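Local structure of glycerol kinase, putative (Plasmodium falciparum, 2W40) at residues C[182-190]-C[244-252]; C[359-369]-C[493-502]. The protein probably catalyses the ATP-dependent phosphorylation of glycerol to sn-glycerol 3-phosphate, as a kinase of the FGGY family. All coordinates share one frame; numbering follows the deposited sequence.

In the fold
Contact 1 closes before contact 2 opens along the chain. They have no helix or strand in common: their centres lie about 31 Å apart, and their nearest atoms are still about 7 Å from each other. Contact 1 is fully buried, about 9 Å from the centre of the chain, where strand 241-247 of the six-stranded mixed sheet meets the turn of strand 181-183 into helix 184-187. Contact 2 lies about 23 Å from that centre and sets the C-terminal helix 482-500 against strand 366-371, which continues its sheet into a second subunit. The first contact thus belongs to the glycerol-binding interior, the second to the dimer interface.

Contact 1 of 2, residues C[182-190]-C[244-252]; sequences TDVTNASRT and GCIGDQQSA
The hydroxyl OG1 of Thr185 receives the backbone N-H of Gly247 in an almost straight bond, 2.8 Å from OG1 to Gly247 N with an angle of 177° at the hydrogen. The same oxygen points its proton at Asp183 OD2, a pair modelled as very short. With chi1 at 70°, OG1 lies between the backbone N and the carbonyl carbon of Thr185, turned to both partners, while CG2 is left to pack on Gln250 CG at 3.9 Å. Asp183 N-caps helix 184-187: OD2 accepts from Asn186 N, which comes from above the carboxylate plane. Asp183 OD1 is held through its syn lone pair by Asn186 ND2, at 2.8 Å, which should fix the rotation of the carboxylate. Asp183 CG packs 3.3 Å from Cys245 O, which accepts a hydrogen bond from Asn222 ND2. Gln250, bent at chi2, approaches Thr185 from the opposite direction and brings CD to 3.8 Å from Thr185 CB; its amide is bonded to Ile293 O and Arg85. Gly247 is itself the N-cap of helix 248-255, whose Asp248 and Gln249 hydrogen-bond a bound glycerol. A strand that leads straight into a helix at a glycine N-cap, presenting polar side chains to the ligand, is consistent with the glycerol site of an FGGY kinase, within the actin-like ATPase fold.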
loop_
_atom_site.group_PDB
_atom_site.type_symbol
_atom_site.label_atom_id
_atom_site.label_comp_id
_atom_site.label_asym_id
_atom_site.label_seq_id
_atom_site.Cartn_x
_atom_site.Cartn_y
_atom_site.Cartn_z
ATOM N N THR C 182 -33.064 -9.410 -23.753
ATOM C CA THR C 182 -32.630 -9.147 -22.397
ATOM C C THR C 182 -33.826 -9.376 -21.468
ATOM O O THR C 182 -34.884 -9.802 -21.891
ATOM C CB THR C 182 -32.030 -7.702 -22.183
ATOM O OG1 THR C 182 -31.308 -7.662 -20.933
ATOM C CG2 THR C 182 -33.082 -6.593 -22.327
ATOM N N ASP C 183 -33.556 -9.177 -20.211
ATOM C CA ASP C 183 -34.595 -9.264 -19.167
ATOM C C ASP C 183 -34.684 -7.967 -18.410
ATOM O O ASP C 183 -33.775 -7.108 -18.454
ATOM C CB ASP C 183 -34.352 -10.424 -18.238
ATOM C CG ASP C 183 -33.227 -10.141 -17.300
ATOM O OD1 ASP C 183 -32.063 -10.426 -17.662
ATOM O OD2 ASP C 183 -33.468 -9.541 -16.229
ATOM N N VAL C 184 -35.831 -7.742 -17.779
ATOM C CA VAL C 184 -36.073 -6.467 -17.100
ATOM C C VAL C 184 -35.027 -6.070 -16.035
ATOM O O VAL C 184 -34.737 -4.880 -15.833
ATOM C CB VAL C 184 -37.447 -6.479 -16.385
ATOM C CG1 VAL C 184 -38.652 -6.461 -17.319
ATOM C CG2 VAL C 184 -37.550 -7.638 -15.421
ATOM N N THR C 185 -34.417 -7.018 -15.357
ATOM C CA THR C 185 -33.362 -6.714 -14.379
ATOM C C THR C 185 -32.062 -6.186 -15.025
ATOM O O THR C 185 -31.576 -5.114 -14.624
ATOM C CB THR C 185 -33.075 -7.841 -13.380
ATOM O OG1 THR C 185 -32.425 -8.959 -14.035
ATOM C CG2 THR C 185 -34.395 -8.259 -12.689
ATOM N N ASN C 186 -31.597 -6.864 -16.090
ATOM C CA ASN C 186 -30.446 -6.392 -16.813
ATOM C C ASN C 186 -30.711 -5.076 -17.545
ATOM O O ASN C 186 -29.846 -4.191 -17.526
ATOM C CB ASN C 186 -29.958 -7.457 -17.789
ATOM C CG ASN C 186 -28.999 -8.478 -17.102
ATOM O OD1 ASN C 186 -27.891 -8.111 -16.697
ATOM N ND2 ASN C 186 -29.401 -9.719 -17.034
ATOM N N ALA C 187 -31.902 -4.942 -18.125
ATOM C CA ALA C 187 -32.250 -3.691 -18.819
ATOM C C ALA C 187 -32.208 -2.508 -17.846
ATOM O O ALA C 187 -31.899 -1.367 -18.252
ATOM C CB ALA C 187 -33.585 -3.746 -19.550
ATOM N N SER C 188 -32.534 -2.735 -16.573
ATOM C CA SER C 188 -32.598 -1.663 -15.562
ATOM C C SER C 188 -31.183 -1.128 -15.147
ATOM O O SER C 188 -31.086 -0.141 -14.421
ATOM C CB SER C 188 -33.367 -2.151 -14.347
ATOM O OG SER C 188 -32.561 -2.931 -13.484
ATOM N N ARG C 189 -30.133 -1.847 -15.666
ATOM C CA ARG C 189 -28.751 -1.586 -15.321
ATOM C C ARG C 189 -28.008 -0.806 -16.412
ATOM O O ARG C 189 -26.780 -0.654 -16.415
ATOM C CB ARG C 189 -28.017 -2.860 -15.022
ATOM C CG ARG C 189 -28.743 -3.732 -14.034
ATOM C CD ARG C 189 -29.100 -3.046 -12.737
ATOM N NE ARG C 189 -27.901 -2.689 -11.952
ATOM C CZ ARG C 189 -27.841 -2.437 -10.652
ATOM N NH1 ARG C 189 -28.947 -2.359 -9.898
ATOM N NH2 ARG C 189 -26.668 -2.261 -10.064
ATOM N N THR C 190 -28.788 -0.379 -17.382
ATOM C CA THR C 190 -28.199 0.215 -18.610
ATOM C C THR C 190 -28.195 1.772 -18.635
ATOM O O THR C 190 -27.391 2.363 -19.429
ATOM C CB THR C 190 -28.996 -0.285 -19.871
ATOM O OG1 THR C 190 -30.326 0.229 -19.811
ATOM C CG2 THR C 190 -28.914 -1.807 -20.137
ATOM N N GLY C 244 -34.896 -19.094 -18.294
ATOM C CA GLY C 244 -34.798 -18.074 -17.297
ATOM C C GLY C 244 -33.580 -17.234 -17.490
ATOM O O GLY C 244 -32.574 -17.710 -17.934
ATOM N N CYS C 245 -33.707 -15.945 -17.193
ATOM C CA CYS C 245 -32.634 -14.993 -17.309
ATOM C C CYS C 245 -32.797 -13.855 -16.390
ATOM O O CYS C 245 -33.862 -13.271 -16.323
ATOM C CB CYS C 245 -32.654 -14.464 -18.705
ATOM S SG CYS C 245 -31.217 -13.394 -19.193
ATOM N N ILE C 246 -31.750 -13.528 -15.661
ATOM C CA ILE C 246 -31.799 -12.488 -14.605
ATOM C C ILE C 246 -30.361 -12.002 -14.322
ATOM O O ILE C 246 -29.423 -12.810 -14.417
ATOM C CB ILE C 246 -32.509 -13.050 -13.328
ATOM C CG1 ILE C 246 -32.758 -11.972 -12.325
ATOM C CG2 ILE C 246 -31.670 -14.257 -12.769
ATOM C CD1 ILE C 246 -33.882 -12.285 -11.279
ATOM N N GLY C 247 -30.210 -10.724 -13.951
ATOM C CA GLY C 247 -28.970 -10.182 -13.466
ATOM C C GLY C 247 -28.514 -10.900 -12.158
ATOM O O GLY C 247 -29.332 -11.368 -11.375
ATOM N N ASP C 248 -27.194 -11.083 -12.005
ATOM C CA ASP C 248 -26.651 -11.881 -10.929
ATOM C C ASP C 248 -27.116 -11.501 -9.560
ATOM O O ASP C 248 -27.544 -12.424 -8.775
ATOM C CB ASP C 248 -25.147 -12.163 -11.035
ATOM C CG ASP C 248 -24.233 -10.902 -10.976
ATOM O OD1 ASP C 248 -24.731 -9.790 -10.778
ATOM O OD2 ASP C 248 -22.990 -11.076 -11.158
ATOM N N GLN C 249 -27.106 -10.206 -9.250
ATOM C CA GLN C 249 -27.404 -9.818 -7.831
ATOM C C GLN C 249 -28.934 -10.033 -7.558
ATOM O O GLN C 249 -29.345 -10.356 -6.429
ATOM C CB GLN C 249 -26.937 -8.446 -7.533
ATOM C CG GLN C 249 -25.406 -8.287 -7.641
ATOM C CD GLN C 249 -24.644 -9.431 -6.947
ATOM O OE1 GLN C 249 -25.008 -9.735 -5.772
ATOM N NE2 GLN C 249 -23.723 -10.132 -7.647
ATOM N N GLN C 250 -29.796 -9.749 -8.553
ATOM C CA GLN C 250 -31.217 -10.085 -8.473
ATOM C C GLN C 250 -31.425 -11.599 -8.417
ATOM O O GLN C 250 -32.290 -12.107 -7.649
ATOM C CB GLN C 250 -31.947 -9.434 -9.667
ATOM C CG GLN C 250 -32.145 -7.965 -9.501
ATOM C CD GLN C 250 -31.138 -7.083 -10.202
ATOM O OE1 GLN C 250 -29.988 -7.522 -10.417
ATOM N NE2 GLN C 250 -31.520 -5.757 -10.465
ATOM N N SER C 251 -30.603 -12.346 -9.124
ATOM C CA SER C 251 -30.631 -13.846 -9.051
ATOM C C SER C 251 -30.447 -14.301 -7.606
ATOM O O SER C 251 -31.155 -15.185 -7.123
ATOM C CB SER C 251 -29.655 -14.513 -10.007
ATOM O OG SER C 251 -30.001 -15.842 -10.246
ATOM N N ALA C 252 -29.514 -13.695 -6.901
ATOM C CA ALA C 252 -29.241 -14.012 -5.527
ATOM C C ALA C 252 -30.420 -13.690 -4.597
ATOM O O ALA C 252 -30.638 -14.382 -3.549
ATOM C CB ALA C 252 -27.985 -13.237 -5.096
#

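Contact 2 of 2, residues C[359-369]-C[493-502]; sequences RWRSDARASIY and NKAVERTLIQ
Tyr369 and Thr499 meet in the tight part of the contact, where the phenol OH donates to Thr499 OG1 at 2.6 Å, the acceptor lying at the edge of the ring. Thr499 OG1 in turn donates to Ala495 O, 2.8 Å away and above the carbonyl plane, opposite the face that Thr499 N uses. Around this chain of bonds Ala495 CB touches Tyr369 CD2 at 3.9 Å, and Thr499 CG2 packs against Ser367 OG. Arg498 turns to Ile501 O of the second subunit, and Tyr369 meets its counterpart there.

The other end is a looser, partly exposed arginine rim. Val496 CG1 lies over one face of the Arg359 guanidinium, whose NH2 forms a salt bridge with Glu394 and reaches Asn493 O through a water. Arg361, bent at chi2 and chi3, forms a side-on salt bridge with Asp363 through NE and NH2. Leu500 CD2 covers one face of its guanidinium and touches Ala364 CB at 3.8 Å. Arg361 NH2 also donates to Leu500 O at 3.0 Å, in the carbonyl plane, and a water joins NH1 to that oxygen. A buried hydroxyl chain thus holds one end, while at the other the Arg361 cation probably offsets the partial negative charge where helix 482-500 ends.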
loop_
_atom_site.group_PDB
_atom_site.type_symbol
_atom_site.label_atom_id
_atom_site.label_comp_id
_atom_site.label_asym_id
_atom_site.label_seq_id
_atom_site.Cartn_x
_atom_site.Cartn_y
_atom_site.Cartn_z
ATOM N N ARG C 359 -21.574 7.185 -1.620
ATOM C CA ARG C 359 -20.902 8.494 -1.900
ATOM C C ARG C 359 -20.743 8.837 -3.378
ATOM O O ARG C 359 -20.673 10.018 -3.740
ATOM C CB ARG C 359 -19.557 8.574 -1.186
ATOM C CG ARG C 359 -19.634 8.286 0.334
ATOM C CD ARG C 359 -18.324 8.607 0.983
ATOM N NE ARG C 359 -18.258 8.254 2.417
ATOM C CZ ARG C 359 -17.727 8.968 3.374
ATOM N NH1 ARG C 359 -17.304 10.206 3.111
ATOM N NH2 ARG C 359 -17.623 8.468 4.586
ATOM N N TRP C 360 -20.591 7.799 -4.197
ATOM C CA TRP C 360 -20.521 7.973 -5.650
ATOM C C TRP C 360 -19.429 9.030 -6.009
ATOM O O TRP C 360 -19.702 10.088 -6.590
ATOM C CB TRP C 360 -21.870 8.346 -6.241
ATOM C CG TRP C 360 -22.806 7.153 -6.107
ATOM C CD1 TRP C 360 -23.866 7.009 -5.174
ATOM C CD2 TRP C 360 -22.769 5.905 -6.839
ATOM N NE1 TRP C 360 -24.457 5.796 -5.332
ATOM C CE2 TRP C 360 -23.763 5.059 -6.266
ATOM C CE3 TRP C 360 -21.956 5.386 -7.855
ATOM C CZ2 TRP C 360 -24.003 3.792 -6.743
ATOM C CZ3 TRP C 360 -22.185 4.126 -8.309
ATOM C CH2 TRP C 360 -23.201 3.337 -7.755
ATOM N N ARG C 361 -18.185 8.667 -5.713
ATOM C CA ARG C 361 -17.044 9.529 -6.006
ATOM C C ARG C 361 -16.118 8.784 -6.943
ATOM O O ARG C 361 -15.275 8.012 -6.530
ATOM C CB ARG C 361 -16.392 9.877 -4.668
ATOM C CG ARG C 361 -17.182 10.840 -3.890
ATOM C CD ARG C 361 -17.229 12.283 -4.507
ATOM N NE ARG C 361 -15.886 12.885 -4.561
ATOM C CZ ARG C 361 -15.371 13.688 -3.612
ATOM N NH1 ARG C 361 -16.034 14.015 -2.509
ATOM N NH2 ARG C 361 -14.130 14.112 -3.763
ATOM N N SER C 362 -16.235 9.074 -8.225
ATOM C CA SER C 362 -15.428 8.381 -9.230
ATOM C C SER C 362 -13.961 8.903 -9.214
ATOM O O SER C 362 -13.139 8.314 -9.858
ATOM C CB SER C 362 -15.977 8.720 -10.687
ATOM O OG SER C 362 -16.046 10.131 -10.922
ATOM N N ASP C 363 -13.744 10.065 -8.576
ATOM C CA ASP C 363 -12.392 10.656 -8.354
ATOM C C ASP C 363 -11.591 9.994 -7.225
ATOM O O ASP C 363 -10.387 10.171 -7.125
ATOM C CB ASP C 363 -12.491 12.158 -8.117
ATOM C CG ASP C 363 -13.364 12.538 -6.967
ATOM O OD1 ASP C 363 -14.386 11.890 -6.629
ATOM O OD2 ASP C 363 -13.075 13.654 -6.449
ATOM N N ALA C 364 -12.242 9.182 -6.397
ATOM C CA ALA C 364 -11.543 8.401 -5.366
ATOM C C ALA C 364 -10.613 7.392 -6.026
ATOM O O ALA C 364 -10.975 6.750 -6.989
ATOM C CB ALA C 364 -12.544 7.709 -4.449
ATOM N N ARG C 365 -9.482 7.155 -5.359
ATOM C CA ARG C 365 -8.572 6.071 -5.746
ATOM C C ARG C 365 -8.232 5.285 -4.500
ATOM O O ARG C 365 -8.414 5.775 -3.353
ATOM C CB ARG C 365 -7.325 6.685 -6.368
ATOM C CG ARG C 365 -7.553 7.520 -7.617
ATOM C CD ARG C 365 -8.006 6.700 -8.715
ATOM N NE ARG C 365 -8.106 7.532 -9.919
ATOM C CZ ARG C 365 -9.215 8.101 -10.368
ATOM N NH1 ARG C 365 -10.347 7.847 -9.796
ATOM N NH2 ARG C 365 -9.195 8.848 -11.474
ATOM N N ALA C 366 -7.716 4.080 -4.656
ATOM C CA ALA C 366 -7.420 3.229 -3.505
ATOM C C ALA C 366 -6.227 3.818 -2.779
ATOM O O ALA C 366 -5.238 4.259 -3.380
ATOM C CB ALA C 366 -7.161 1.771 -3.932
ATOM N N SER C 367 -6.365 3.917 -1.443
ATOM C CA SER C 367 -5.427 4.634 -0.568
ATOM C C SER C 367 -5.183 3.796 0.685
ATOM O O SER C 367 -6.080 3.175 1.205
ATOM C CB SER C 367 -6.066 5.933 -0.132
ATOM O OG SER C 367 -6.463 6.626 -1.323
ATOM N N ILE C 368 -3.937 3.754 1.155
ATOM C CA ILE C 368 -3.539 3.060 2.406
ATOM C C ILE C 368 -2.922 4.054 3.351
ATOM O O ILE C 368 -2.065 4.854 2.925
ATOM C CB ILE C 368 -2.534 1.889 2.156
ATOM C CG1 ILE C 368 -3.050 0.916 1.130
ATOM C CG2 ILE C 368 -2.288 1.087 3.463
ATOM C CD1 ILE C 368 -2.147 -0.208 0.695
ATOM N N TYR C 369 -3.404 4.071 4.601
ATOM C CA TYR C 369 -2.933 4.983 5.612
ATOM C C TYR C 369 -2.445 4.259 6.845
ATOM O O TYR C 369 -2.876 3.150 7.139
ATOM C CB TYR C 369 -4.089 5.886 6.077
ATOM C CG TYR C 369 -4.719 6.648 4.977
ATOM C CD1 TYR C 369 -4.177 7.866 4.589
ATOM C CD2 TYR C 369 -5.850 6.183 4.284
ATOM C CE1 TYR C 369 -4.736 8.617 3.538
ATOM C CE2 TYR C 369 -6.442 7.008 3.263
ATOM C CZ TYR C 369 -5.828 8.143 2.873
ATOM O OH TYR C 369 -6.380 8.899 1.872
ATOM N N ASN C 493 -13.841 7.056 8.711
ATOM C CA ASN C 493 -14.385 8.342 8.162
ATOM C C ASN C 493 -13.293 9.367 7.905
ATOM O O ASN C 493 -13.282 10.026 6.881
ATOM C CB ASN C 493 -15.396 8.952 9.111
ATOM C CG ASN C 493 -16.744 8.321 9.061
ATOM O OD1 ASN C 493 -17.093 7.629 8.089
ATOM N ND2 ASN C 493 -17.547 8.541 10.164
ATOM N N LYS C 494 -12.307 9.432 8.770
ATOM C CA LYS C 494 -11.207 10.395 8.589
ATOM C C LYS C 494 -10.325 9.971 7.428
ATOM O O LYS C 494 -9.886 10.792 6.642
ATOM C CB LYS C 494 -10.413 10.504 9.853
ATOM C CG LYS C 494 -11.194 11.177 10.928
ATOM C CD LYS C 494 -10.388 11.616 12.074
ATOM C CE LYS C 494 -8.998 10.950 12.213
ATOM N NZ LYS C 494 -8.995 9.595 12.939
ATOM N N ALA C 495 -10.063 8.662 7.268
ATOM C CA ALA C 495 -9.307 8.127 6.107
ATOM C C ALA C 495 -10.077 8.364 4.820
ATOM O O ALA C 495 -9.518 8.843 3.857
ATOM C CB ALA C 495 -9.140 6.633 6.313
ATOM N N VAL C 496 -11.390 8.189 4.796
ATOM C CA VAL C 496 -12.206 8.567 3.571
ATOM C C VAL C 496 -12.141 10.079 3.272
ATOM O O VAL C 496 -11.873 10.558 2.124
ATOM C CB VAL C 496 -13.632 8.064 3.664
ATOM C CG1 VAL C 496 -14.415 8.480 2.427
ATOM C CG2 VAL C 496 -13.627 6.538 3.792
ATOM N N GLU C 497 -12.183 10.857 4.317
ATOM C CA GLU C 497 -12.063 12.345 4.128
ATOM C C GLU C 497 -10.722 12.668 3.517
ATOM O O GLU C 497 -10.624 13.558 2.627
ATOM C CB GLU C 497 -12.281 13.060 5.464
ATOM C CG GLU C 497 -12.391 14.517 5.329
ATOM C CD GLU C 497 -12.819 15.192 6.644
ATOM O OE1 GLU C 497 -13.015 14.454 7.675
ATOM O OE2 GLU C 497 -12.918 16.461 6.600
ATOM N N ARG C 498 -9.627 12.093 4.045
ATOM C CA ARG C 498 -8.248 12.298 3.512
ATOM C C ARG C 498 -8.241 11.928 2.036
ATOM O O ARG C 498 -7.583 12.595 1.208
ATOM C CB ARG C 498 -7.137 11.479 4.211
ATOM C CG ARG C 498 -6.845 11.840 5.569
ATOM C CD ARG C 498 -5.709 11.027 6.085
ATOM N NE ARG C 498 -5.802 11.118 7.526
ATOM C CZ ARG C 498 -5.542 12.254 8.199
ATOM N NH1 ARG C 498 -4.899 13.272 7.633
ATOM N NH2 ARG C 498 -5.749 12.296 9.514
ATOM N N THR C 499 -8.909 10.852 1.690
ATOM C CA THR C 499 -8.902 10.329 0.316
ATOM C C THR C 499 -9.685 11.256 -0.686
ATOM O O THR C 499 -9.417 11.319 -1.880
ATOM C CB THR C 499 -9.542 8.925 0.333
ATOM O OG1 THR C 499 -8.791 8.121 1.247
ATOM C CG2 THR C 499 -9.584 8.292 -1.111
ATOM N N LEU C 500 -10.688 11.935 -0.172
ATOM C CA LEU C 500 -11.686 12.713 -0.982
ATOM C C LEU C 500 -11.433 14.220 -0.964
ATOM O O LEU C 500 -11.993 14.927 -1.811
ATOM C CB LEU C 500 -13.101 12.400 -0.480
ATOM C CG LEU C 500 -13.649 10.968 -0.671
ATOM C CD1 LEU C 500 -15.076 10.895 -0.173
ATOM C CD2 LEU C 500 -13.592 10.508 -2.122
ATOM N N ILE C 501 -10.731 14.736 0.026
ATOM C CA ILE C 501 -10.575 16.192 0.170
ATOM C C ILE C 501 -9.965 16.802 -1.107
ATOM O O ILE C 501 -9.080 16.240 -1.761
ATOM C CB ILE C 501 -9.830 16.587 1.508
ATOM C CG1 ILE C 501 -9.962 18.084 1.805
ATOM C CG2 ILE C 501 -8.440 16.148 1.418
ATOM C CD1 ILE C 501 -9.613 18.442 3.214
ATOM N N GLN C 502 -10.543 17.926 -1.507
ATOM C CA GLN C 502 -10.127 18.650 -2.689
ATOM C C GLN C 502 -9.072 19.668 -2.286
ATOM O O GLN C 502 -9.291 20.488 -1.380
ATOM C CB GLN C 502 -11.361 19.327 -3.352
ATOM C CG GLN C 502 -12.327 18.369 -4.017
ATOM C CD GLN C 502 -11.614 17.433 -4.928
ATOM O OE1 GLN C 502 -11.185 16.319 -4.513
ATOM N NE2 GLN C 502 -11.395 17.878 -6.170
HETATM O O HOH W 1 -15.843 10.573 5.764
HETATM O O HOH W 2 -14.708 15.800 -0.535
HETATM O O HOH W 3 -8.376 9.540 -3.876
#